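Local coordinates for protein nucleoside permease NupG (Escherichia coli K-12, PDB 7DLA) that imports purine and pyrimidine nucleosides across the bacterial inner membrane, driven by the proton motive force, as a broad-specificity nucleoside:proton symporter of the major facilitator superfamily, at residues G142-M147 with S260-T265; S254-I259 with L313-Y318. The protein carries 1 engineered substitution. One frame throughout, in Å; residues are numbered along the deposited sequence.

Interaction 1 of 2, residues G142-M147 with S260-T265; sequences GFIMAM and SQISET
Ile144 and Gln261 bring helices 142-147 and 260-265 to their nearest backbone approach, CA to CA 7.0 Å, while the segment axes run almost antiparallel at 165° and stay 10.5 Å apart. At that spacing long side chains, not backbone against backbone, have to make the junction. Ile144 contributes most from its own helix. Its CG1 lies anti to the carbonyl carbon (chi1 -56°) and its chain is extended beyond, which sends CD1 across to the other helix. There the methyl settles between two neighbours, 3.6 Å from Gln261 CB and 3.7 Å from Ile262 CG1. Isoleucine suits this position, because its longer arm, CG1 and CD1, spans the distance while presenting only hydrocarbon.

Gln261 answers with the aliphatic part of its chain. CB receives Ile144, and one carbon farther along CG lies 3.9 Å from Met147 SD, the two side chains crossing at about a right angle. A bend at chi2 (-57°) then turns the amide toward Phe143, whose CE2 is 4.3 Å from Gln261 NE2, an oblique and loose approach. Glutamine thus supplies carbon to the isoleucine and the thioether and a polar end near the aromatic ring. No hydrogen bond passes between the segments, and the mutual burial is modest, 201 Å². Phe143 also leans on Trp18 of helix 3-19, linking the contact to its own side of the transporter, and Ser260 turns to Arg294 instead.

The two segments belong to the fifth and eighth transmembrane helices, which in major facilitator transporters come from the two six-helix bundles and meet along the interface between them. A thin, mostly apolar seam of this kind is consistent with bundles that must move against each other during alternating access.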
loop_
_atom_site.group_PDB
_atom_site.type_symbol
_atom_site.label_atom_id
_atom_site.label_comp_id
_atom_site.label_asym_id
_atom_site.label_seq_id
_atom_site.Cartn_x
_atom_site.Cartn_y
_atom_site.Cartn_z
ATOM N N GLY A 142 4.164 -4.652 13.331
ATOM C CA GLY A 142 2.839 -5.249 13.288
ATOM C C GLY A 142 2.543 -5.884 11.951
ATOM O O GLY A 142 2.096 -7.031 11.875
ATOM N N PHE A 143 2.852 -5.165 10.877
ATOM C CA PHE A 143 2.581 -5.664 9.535
ATOM C C PHE A 143 3.386 -6.930 9.238
ATOM O O PHE A 143 2.813 -7.973 8.893
ATOM C CB PHE A 143 2.902 -4.580 8.505
ATOM C CG PHE A 143 2.108 -4.714 7.238
ATOM C CD1 PHE A 143 0.826 -4.189 7.168
ATOM C CD2 PHE A 143 2.636 -5.327 6.119
ATOM C CE1 PHE A 143 0.081 -4.283 6.017
ATOM C CE2 PHE A 143 1.882 -5.440 4.972
ATOM C CZ PHE A 143 0.600 -4.916 4.921
ATOM N N ILE A 144 4.726 -6.847 9.316
ATOM C CA ILE A 144 5.539 -8.007 8.921
ATOM C C ILE A 144 5.274 -9.215 9.821
ATOM O O ILE A 144 5.246 -10.361 9.349
ATOM C CB ILE A 144 7.042 -7.660 8.856
ATOM C CG1 ILE A 144 7.278 -6.472 7.908
ATOM C CG2 ILE A 144 7.875 -8.897 8.491
ATOM C CD1 ILE A 144 8.764 -6.139 7.639
ATOM N N MET A 145 5.023 -8.993 11.106
ATOM C CA MET A 145 4.696 -10.115 11.965
ATOM C C MET A 145 3.334 -10.682 11.640
ATOM O O MET A 145 3.168 -11.892 11.693
ATOM C CB MET A 145 4.742 -9.687 13.410
ATOM C CG MET A 145 5.883 -10.255 14.180
ATOM S SD MET A 145 5.579 -9.659 15.848
ATOM C CE MET A 145 3.831 -10.046 15.999
ATOM N N ALA A 146 2.333 -9.838 11.350
ATOM C CA ALA A 146 1.028 -10.382 10.984
ATOM C C ALA A 146 1.153 -11.293 9.778
ATOM O O ALA A 146 0.587 -12.393 9.756
ATOM C CB ALA A 146 0.022 -9.266 10.717
ATOM N N MET A 147 1.922 -10.864 8.781
ATOM C CA MET A 147 2.249 -11.728 7.650
ATOM C C MET A 147 2.882 -13.027 8.134
ATOM O O MET A 147 2.466 -14.124 7.737
ATOM C CB MET A 147 3.208 -11.004 6.713
ATOM C CG MET A 147 2.565 -9.905 5.857
ATOM S SD MET A 147 3.771 -8.866 4.966
ATOM C CE MET A 147 4.716 -10.110 4.131
ATOM N N SER A 260 10.207 -8.269 1.118
ATOM C CA SER A 260 9.807 -7.062 0.408
ATOM C C SER A 260 9.612 -5.890 1.369
ATOM O O SER A 260 10.203 -4.814 1.173
ATOM C CB SER A 260 8.543 -7.338 -0.407
ATOM O OG SER A 260 8.783 -8.348 -1.393
ATOM N N GLN A 261 8.822 -6.087 2.439
ATOM C CA GLN A 261 8.570 -5.001 3.392
ATOM C C GLN A 261 9.816 -4.668 4.194
ATOM O O GLN A 261 10.099 -3.492 4.485
ATOM C CB GLN A 261 7.455 -5.385 4.336
ATOM C CG GLN A 261 6.466 -6.282 3.697
ATOM C CD GLN A 261 5.881 -5.697 2.467
ATOM O OE1 GLN A 261 5.879 -6.320 1.409
ATOM N NE2 GLN A 261 5.319 -4.509 2.601
ATOM N N ILE A 262 10.550 -5.706 4.577
ATOM C CA ILE A 262 11.848 -5.530 5.215
ATOM C C ILE A 262 12.697 -4.546 4.407
ATOM O O ILE A 262 13.169 -3.513 4.919
ATOM C CB ILE A 262 12.543 -6.896 5.348
ATOM C CG1 ILE A 262 11.720 -7.836 6.196
ATOM C CG2 ILE A 262 13.835 -6.769 6.115
ATOM C CD1 ILE A 262 12.423 -9.150 6.442
ATOM N N SER A 263 12.883 -4.843 3.117
ATOM C CA SER A 263 13.788 -4.036 2.298
ATOM C C SER A 263 13.225 -2.646 2.035
ATOM O O SER A 263 13.988 -1.687 1.903
ATOM C CB SER A 263 14.078 -4.741 0.978
ATOM O OG SER A 263 15.173 -4.120 0.366
ATOM N N GLU A 264 11.896 -2.522 1.967
ATOM C CA GLU A 264 11.281 -1.207 1.835
ATOM C C GLU A 264 11.610 -0.326 3.028
ATOM O O GLU A 264 11.906 0.858 2.866
ATOM C CB GLU A 264 9.774 -1.338 1.713
ATOM C CG GLU A 264 9.062 -0.041 2.010
ATOM C CD GLU A 264 7.569 -0.177 1.883
ATOM O OE1 GLU A 264 7.085 -1.322 1.660
ATOM O OE2 GLU A 264 6.891 0.874 1.942
ATOM N N THR A 265 11.533 -0.876 4.243
ATOM C CA THR A 265 11.879 -0.083 5.424
ATOM C C THR A 265 13.338 0.355 5.365
ATOM O O THR A 265 13.653 1.551 5.511
ATOM C CB THR A 265 11.594 -0.873 6.716
ATOM O OG1 THR A 265 10.199 -1.197 6.824
ATOM C CG2 THR A 265 12.016 -0.075 7.943
#

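Interaction 2 of 2, residues S254-I259 with L313-Y318; sequences SIIMSI and LSMIVY
Ile256 meets Met315 mainly through its backbone: its carbonyl oxygen lies 3.4 Å from Met315 CG, while its side chain, which leads away at the end, only brings CG2 to within 4.3 Å of Met315 SD. The same oxygen accepts the backbone N-H of Ile259, so the methionine methylene packs against a carbonyl already engaged within its helix.

Met257 starts from the face turned away from 313-318, yet the bend at chi2 (-70°) brings its SD back to 3.5 Å from Met315 CE. The two methionines cross at about a right angle. Unbranched thioether chains suit such a buried place because they can fold into the shape their neighbours leave. Ser258 points to the other side; its OG bonds to the carbonyl oxygen of Ile255 one turn back, approaching from above the carbonyl plane, and has a weak further bond with Trp148 NE1. The hydroxyl is thus satisfied mainly by its own helix, with a weak second partner on helix 138-152.

Ile259 brings the backbones closest, its CA 5.6 Å from that of Met315. With chi1 at -52° the CG2 branch lies anti to the backbone N, and from there this methyl touches Met315 CB at 3.7 Å and Ile316 CD1 at 3.9 Å. The segment axes, 8.7 Å apart at closest, run in broadly the same sense with 45° between their directions, and the meeting is concentrated around Met315, which is covered far more than any other residue here. Beyond it, Ser314 and Tyr318 bond to Arg294 and Asn228 respectively.

Between the segments themselves there is no hydrogen bond or salt bridge. Cohesion therefore rests on shape and dispersion between methionine and isoleucine, while the hydroxyls of Ser258 and Ser314 find partners away from this interface, as befits two transmembrane helices packed side by side.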
loop_
_atom_site.group_PDB
_atom_site.type_symbol
_atom_site.label_atom_id
_atom_site.label_comp_id
_atom_site.label_asym_id
_atom_site.label_seq_id
_atom_site.Cartn_x
_atom_site.Cartn_y
_atom_site.Cartn_z
ATOM N N SER A 254 4.019 -15.754 2.321
ATOM C CA SER A 254 4.070 -14.517 3.086
ATOM C C SER A 254 5.414 -14.351 3.789
ATOM O O SER A 254 5.911 -13.226 3.921
ATOM C CB SER A 254 2.908 -14.464 4.074
ATOM O OG SER A 254 1.669 -14.514 3.388
ATOM N N ILE A 255 6.072 -15.452 4.137
ATOM C CA ILE A 255 7.381 -15.352 4.776
ATOM C C ILE A 255 8.437 -14.865 3.783
ATOM O O ILE A 255 9.347 -14.115 4.147
ATOM C CB ILE A 255 7.763 -16.705 5.401
ATOM C CG1 ILE A 255 6.633 -17.158 6.306
ATOM C CG2 ILE A 255 9.023 -16.587 6.237
ATOM C CD1 ILE A 255 6.263 -16.115 7.299
ATOM N N ILE A 256 8.341 -15.267 2.517
ATOM C CA ILE A 256 9.330 -14.806 1.542
ATOM C C ILE A 256 9.008 -13.386 1.064
ATOM O O ILE A 256 9.898 -12.527 0.976
ATOM C CB ILE A 256 9.415 -15.802 0.373
ATOM C CG1 ILE A 256 9.662 -17.206 0.940
ATOM C CG2 ILE A 256 10.486 -15.348 -0.647
ATOM C CD1 ILE A 256 10.875 -17.295 1.871
ATOM N N MET A 257 7.727 -13.125 0.777
ATOM C CA MET A 257 7.269 -11.783 0.459
ATOM C C MET A 257 7.626 -10.779 1.541
ATOM O O MET A 257 7.822 -9.613 1.234
ATOM C CB MET A 257 5.755 -11.783 0.218
ATOM C CG MET A 257 5.299 -12.631 -0.982
ATOM S SD MET A 257 5.745 -11.973 -2.631
ATOM C CE MET A 257 4.883 -10.407 -2.753
ATOM N N SER A 258 7.709 -11.184 2.808
ATOM C CA SER A 258 8.010 -10.200 3.850
ATOM C C SER A 258 9.315 -9.453 3.570
ATOM O O SER A 258 9.413 -8.238 3.821
ATOM C CB SER A 258 8.072 -10.883 5.204
ATOM O OG SER A 258 9.119 -11.826 5.186
ATOM N N ILE A 259 10.317 -10.162 3.030
ATOM C CA ILE A 259 11.581 -9.533 2.667
ATOM C C ILE A 259 11.332 -8.298 1.833
ATOM O O ILE A 259 12.108 -7.336 1.887
ATOM C CB ILE A 259 12.488 -10.545 1.952
ATOM C CG1 ILE A 259 12.593 -11.807 2.805
ATOM C CG2 ILE A 259 13.854 -9.941 1.653
ATOM C CD1 ILE A 259 13.505 -12.836 2.234
ATOM N N LEU A 313 16.450 -11.976 -4.509
ATOM C CA LEU A 313 16.940 -10.784 -5.187
ATOM C C LEU A 313 15.811 -9.841 -5.544
ATOM O O LEU A 313 15.898 -8.632 -5.299
ATOM C CB LEU A 313 17.713 -11.193 -6.430
ATOM C CG LEU A 313 19.232 -11.206 -6.356
ATOM C CD1 LEU A 313 19.762 -11.974 -5.183
ATOM C CD2 LEU A 313 19.664 -11.891 -7.623
ATOM N N SER A 314 14.749 -10.376 -6.134
ATOM C CA SER A 314 13.597 -9.543 -6.443
ATOM C C SER A 314 13.048 -8.869 -5.197
ATOM O O SER A 314 12.787 -7.663 -5.203
ATOM C CB SER A 314 12.495 -10.358 -7.108
ATOM O OG SER A 314 11.375 -9.523 -7.360
ATOM N N MET A 315 12.794 -9.645 -4.141
ATOM C CA MET A 315 12.381 -9.025 -2.876
ATOM C C MET A 315 13.203 -7.802 -2.500
ATOM O O MET A 315 12.649 -6.725 -2.254
ATOM C CB MET A 315 12.421 -10.041 -1.741
ATOM C CG MET A 315 11.296 -10.973 -1.713
ATOM S SD MET A 315 10.822 -11.861 -3.174
ATOM C CE MET A 315 9.126 -11.302 -3.251
ATOM N N ILE A 316 14.526 -7.968 -2.437
ATOM C CA ILE A 316 15.411 -6.854 -2.084
ATOM C C ILE A 316 15.168 -5.667 -3.018
ATOM O O ILE A 316 15.008 -4.520 -2.580
ATOM C CB ILE A 316 16.882 -7.297 -2.152
ATOM C CG1 ILE A 316 17.181 -8.420 -1.150
ATOM C CG2 ILE A 316 17.784 -6.071 -1.924
ATOM C CD1 ILE A 316 16.914 -8.028 0.228
ATOM N N VAL A 317 15.140 -5.935 -4.329
ATOM C CA VAL A 317 14.950 -4.862 -5.301
ATOM C C VAL A 317 13.628 -4.149 -5.084
ATOM O O VAL A 317 13.494 -2.947 -5.383
ATOM C CB VAL A 317 15.074 -5.389 -6.744
ATOM C CG1 VAL A 317 15.302 -4.244 -7.676
ATOM C CG2 VAL A 317 16.283 -6.253 -6.871
ATOM N N TYR A 318 12.646 -4.860 -4.552
ATOM C CA TYR A 318 11.325 -4.270 -4.374
ATOM C C TYR A 318 11.375 -3.029 -3.489
ATOM O O TYR A 318 10.590 -2.096 -3.675
ATOM C CB TYR A 318 10.371 -5.300 -3.760
ATOM C CG TYR A 318 9.070 -4.710 -3.292
ATOM C CD1 TYR A 318 8.030 -4.478 -4.177
ATOM C CD2 TYR A 318 8.901 -4.333 -1.982
ATOM C CE1 TYR A 318 6.839 -3.929 -3.741
ATOM C CE2 TYR A 318 7.731 -3.778 -1.543
ATOM C CZ TYR A 318 6.704 -3.579 -2.415
ATOM O OH TYR A 318 5.542 -3.025 -1.931
#

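In the fold
The two interactions lie on the same side of the chain's centre, with their own centres about 9 Å apart, and share helix 253-299, whose segments 254-259 and 260-265 follow one another directly. In chain order the segments run 142-147, 254-259, 260-265, 313-318, so the pairings interleave. The start of helix 253-299, residues 254-265, thus lies between helix 138-152 and helix 305-335. The contacts also touch each other: Ser263 OG probably bonds to Ile316 O at 3.0 Å, and Met147 CE packs near Ser258 CA. The transmembrane part of this long helix within 248-268 therefore ties the interface with the first half of the transporter to packing within the second.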